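Local structure of cytochrome c family protein (Geobacter sulfurreducens, 1RWJ) at residues A73-C76 against G77-H80. The protein probably carries electrons, this chain being one c7-type domain, with three covalently bound hemes c, of a longer multidomain cytochrome. Sequence-based numbering, arbitrary orientation.
With HEC (heme c), chain D.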
ATOM      1  N   ALA A  73      -1.109   8.742  -8.594  1.00 22.64           N
ATOM      2  CA  ALA A  73      -1.450   8.988  -9.992  1.00 24.63           C
ATOM      3  C   ALA A  73      -0.209   9.093 -10.873  1.00 27.49           C
ATOM      4  O   ALA A  73      -0.312   9.197 -12.097  1.00 26.38           O
ATOM      5  CB  ALA A  73      -2.282  10.257 -10.106  1.00 24.65           C
ATOM      6  N   SER A  74       0.962   9.069 -10.244  1.00 28.41           N
ATOM      7  CA  SER A  74       2.226   9.156 -10.969  1.00 31.01           C
ATOM      8  C   SER A  74       3.297   8.331 -10.264  1.00 32.27           C
ATOM      9  O   SER A  74       3.015   7.662  -9.271  1.00 32.72           O
ATOM     10  CB  SER A  74       2.677  10.615 -11.066  1.00 32.30           C
ATOM     11  OG  SER A  74       1.741  11.391 -11.796  1.00 37.62           O
ATOM     12  N   ASP A  75       4.522   8.381 -10.781  1.00 32.08           N
ATOM     13  CA  ASP A  75       5.637   7.639 -10.194  1.00 33.55           C
ATOM     14  C   ASP A  75       5.332   6.149 -10.063  1.00 32.48           C
ATOM     15  O   ASP A  75       5.610   5.543  -9.027  1.00 33.35           O
ATOM     16  CB  ASP A  75       5.983   8.203  -8.811  1.00 36.48           C
ATOM     17  CG  ASP A  75       6.506   9.624  -8.872  1.00 40.10           C
ATOM     18  OD1 ASP A  75       7.492   9.864  -9.599  1.00 42.16           O
ATOM     19  OD2 ASP A  75       5.934  10.500  -8.186  1.00 42.56           O
ATOM     20  N   CYS A  76       4.766   5.566 -11.116  1.00 30.52           N
ATOM     21  CA  CYS A  76       4.415   4.148 -11.127  1.00 29.08           C
ATOM     22  C   CYS A  76       5.557   3.275 -10.623  1.00 29.88           C
ATOM     23  O   CYS A  76       5.353   2.368  -9.814  1.00 28.25           O
ATOM     24  CB  CYS A  76       4.063   3.697 -12.545  1.00 29.02           C
ATOM     25  SG  CYS A  76       2.884   4.762 -13.428  1.00 26.32           S
ATOM     26  N   GLY A  77       6.757   3.557 -11.120  1.00 29.01           N
ATOM     27  CA  GLY A  77       7.931   2.790 -10.748  1.00 29.80           C
ATOM     28  C   GLY A  77       8.252   2.718  -9.269  1.00 29.22           C
ATOM     29  O   GLY A  77       8.864   1.750  -8.821  1.00 29.84           O
ATOM     30  N   LYS A  78       7.857   3.728  -8.504  1.00 29.47           N
ATOM     31  CA  LYS A  78       8.139   3.723  -7.074  1.00 29.35           C
ATOM     32  C   LYS A  78       7.454   2.570  -6.351  1.00 28.45           C
ATOM     33  O   LYS A  78       8.027   1.977  -5.437  1.00 27.02           O
ATOM     34  CB  LYS A  78       7.714   5.046  -6.430  1.00 31.15           C
ATOM     35  CG  LYS A  78       8.607   6.230  -6.765  1.00 33.38           C
ATOM     36  CD  LYS A  78       8.209   7.448  -5.943  1.00 36.02           C
ATOM     37  CE  LYS A  78       9.102   8.645  -6.233  1.00 38.54           C
ATOM     38  NZ  LYS A  78       8.734   9.822  -5.393  1.00 39.53           N
ATOM     39  N   CYS A  79       6.232   2.248  -6.762  1.00 26.66           N
ATOM     40  CA  CYS A  79       5.483   1.166  -6.129  1.00 26.06           C
ATOM     41  C   CYS A  79       5.473  -0.110  -6.964  1.00 26.52           C
ATOM     42  O   CYS A  79       5.208  -1.196  -6.447  1.00 25.47           O
ATOM     43  CB  CYS A  79       4.048   1.610  -5.861  1.00 24.87           C
ATOM     44  SG  CYS A  79       3.882   3.113  -4.845  1.00 22.83           S
ATOM     45  N   HIS A  80       5.751   0.031  -8.256  1.00 25.62           N
ATOM     46  CA  HIS A  80       5.794  -1.096  -9.184  1.00 26.59           C
ATOM     47  C   HIS A  80       7.233  -1.175  -9.702  1.00 28.65           C
ATOM     48  O   HIS A  80       7.495  -0.881 -10.868  1.00 26.60           O
ATOM     49  CB  HIS A  80       4.849  -0.848 -10.368  1.00 24.04           C
ATOM     50  CG  HIS A  80       3.397  -0.794 -10.000  1.00 22.22           C
ATOM     51  ND1 HIS A  80       2.571  -1.894  -9.952  1.00 18.81           N
ATOM     52  CD2 HIS A  80       2.607   0.269  -9.701  1.00 21.84           C
ATOM     53  CE1 HIS A  80       1.334  -1.474  -9.640  1.00 20.44           C
ATOM     54  NE2 HIS A  80       1.299  -0.167  -9.476  1.00 19.27           N
TER
HETATM   55 FE   HEC D  92      -0.461   0.756  -9.194  1.00 18.82          FE
HETATM   56  CHA HEC D  92      -2.444  -1.948  -8.630  1.00 17.61           C
HETATM   57  CHB HEC D  92      -0.815   0.344 -12.563  1.00 18.00           C
HETATM   58  CHC HEC D  92       1.093   3.776  -9.685  1.00 17.54           C
HETATM   59  CHD HEC D  92       0.437   0.811  -5.885  1.00 18.29           C
HETATM   60  NA  HEC D  92      -1.448  -0.498 -10.339  1.00 18.09           N
HETATM   61  C1A HEC D  92      -2.328  -1.488  -9.937  1.00 19.39           C
HETATM   62  C2A HEC D  92      -2.934  -2.142 -11.085  1.00 19.03           C
HETATM   63  C3A HEC D  92      -2.353  -1.609 -12.184  1.00 19.04           C
HETATM   64  C4A HEC D  92      -1.449  -0.577 -11.731  1.00 18.18           C
HETATM   65  CMA HEC D  92      -2.634  -2.028 -13.628  1.00 19.03           C
HETATM   66  CAA HEC D  92      -4.115  -3.115 -11.052  1.00 19.81           C
HETATM   67  CBA HEC D  92      -5.432  -2.430 -10.691  1.00 21.07           C
HETATM   68  CGA HEC D  92      -5.803  -1.335 -11.674  1.00 21.52           C
HETATM   69  O1A HEC D  92      -6.001  -1.648 -12.865  1.00 22.74           O
HETATM   70  O2A HEC D  92      -5.889  -0.160 -11.260  1.00 21.27           O
HETATM   71  NB  HEC D  92      -0.028   1.850 -10.763  1.00 18.20           N
HETATM   72  C1B HEC D  92      -0.150   1.487 -12.096  1.00 19.54           C
HETATM   73  C2B HEC D  92       0.392   2.517 -12.957  1.00 19.65           C
HETATM   74  C3B HEC D  92       0.805   3.536 -12.156  1.00 20.32           C
HETATM   75  C4B HEC D  92       0.575   3.105 -10.788  1.00 19.72           C
HETATM   76  CMB HEC D  92       0.534   2.426 -14.474  1.00 19.15           C
HETATM   77  CAB HEC D  92       1.304   4.921 -12.564  1.00 22.12           C
HETATM   78  CBB HEC D  92       0.307   5.750 -13.360  1.00 21.44           C
HETATM   79  NC  HEC D  92       0.497   2.041  -8.036  1.00 17.98           N
HETATM   80  C1C HEC D  92       1.065   3.272  -8.385  1.00 18.76           C
HETATM   81  C2C HEC D  92       1.648   3.935  -7.241  1.00 19.24           C
HETATM   82  C3C HEC D  92       1.479   3.095  -6.177  1.00 18.15           C
HETATM   83  C4C HEC D  92       0.760   1.927  -6.672  1.00 18.25           C
HETATM   84  CMC HEC D  92       2.377   5.275  -7.247  1.00 18.97           C
HETATM   85  CAC HEC D  92       2.071   3.244  -4.769  1.00 18.23           C
HETATM   86  CBC HEC D  92       1.648   4.480  -3.982  1.00 16.60           C
HETATM   87  ND  HEC D  92      -0.816  -0.394  -7.643  1.00 16.55           N
HETATM   88  C1D HEC D  92      -0.289  -0.281  -6.363  1.00 18.03           C
HETATM   89  C2D HEC D  92      -0.760  -1.374  -5.533  1.00 17.65           C
HETATM   90  C3D HEC D  92      -1.626  -2.095  -6.276  1.00 18.06           C
HETATM   91  C4D HEC D  92      -1.666  -1.483  -7.585  1.00 17.29           C
HETATM   92  CMD HEC D  92      -0.325  -1.686  -4.114  1.00 16.73           C
HETATM   93  CAD HEC D  92      -2.439  -3.309  -5.840  1.00 19.25           C
HETATM   94  CBD HEC D  92      -3.554  -3.023  -4.849  1.00 20.87           C
HETATM   95  CGD HEC D  92      -4.347  -4.267  -4.490  1.00 21.43           C
HETATM   96  O1D HEC D  92      -5.062  -4.237  -3.464  1.00 19.92           O
HETATM   97  O2D HEC D  92      -4.260  -5.270  -5.235  1.00 19.86           O
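Cys76 and His80, one turn apart, belong to the CXXCH heme-binding motif of c-type cytochromes, Cys76-Gly77-Lys78-Cys79-His80, wound here into a short helical turn on one face of the heme. The tight side is the one turned to the porphyrin. Cys76 SG forms a thioether with heme CAB and Cys79 SG one with heme CAC, each at 1.8 Å. His80 NE2 binds the heme iron FE at 2.0 Å; Met51 supplies the other axial ligand, so this heme is His/Met coordinated. The carbonyl of Cys76 ties the turn together. It takes the His80 N-H at 2.8 Å between His80 N and Cys76 O, nearly head-on to the C=O, and the Cys79 N-H from above the carbonyl plane in a longer, more bent bond. The Lys78 N-H hydrogen-bonds to Asp75 O, with 2.9 Å between Lys78 N and that oxygen, and extends the turn. Cys76 O also lies at the edge of the imidazole, 3.3 Å from His80 CB. With CG beside its own backbone N (chi1 -65°), the His80 ring reaches the iron, and a hydrogen bond from ND1 to the carbonyl of Ala17 fixes its rotation and would favour electron donation to the metal.

The exposed side chains of Asp75 and Lys78 make up the looser part. They merely run alongside each other, pointing the same way, the extended lysine methylenes passing the aspartate CB and carboxylate. Lys78 also makes a cation-pi contact with Phe70. The opposite charges stay beyond salt-bridge distance, with Lys78 NZ 4.0 Å from Asp75 OD2.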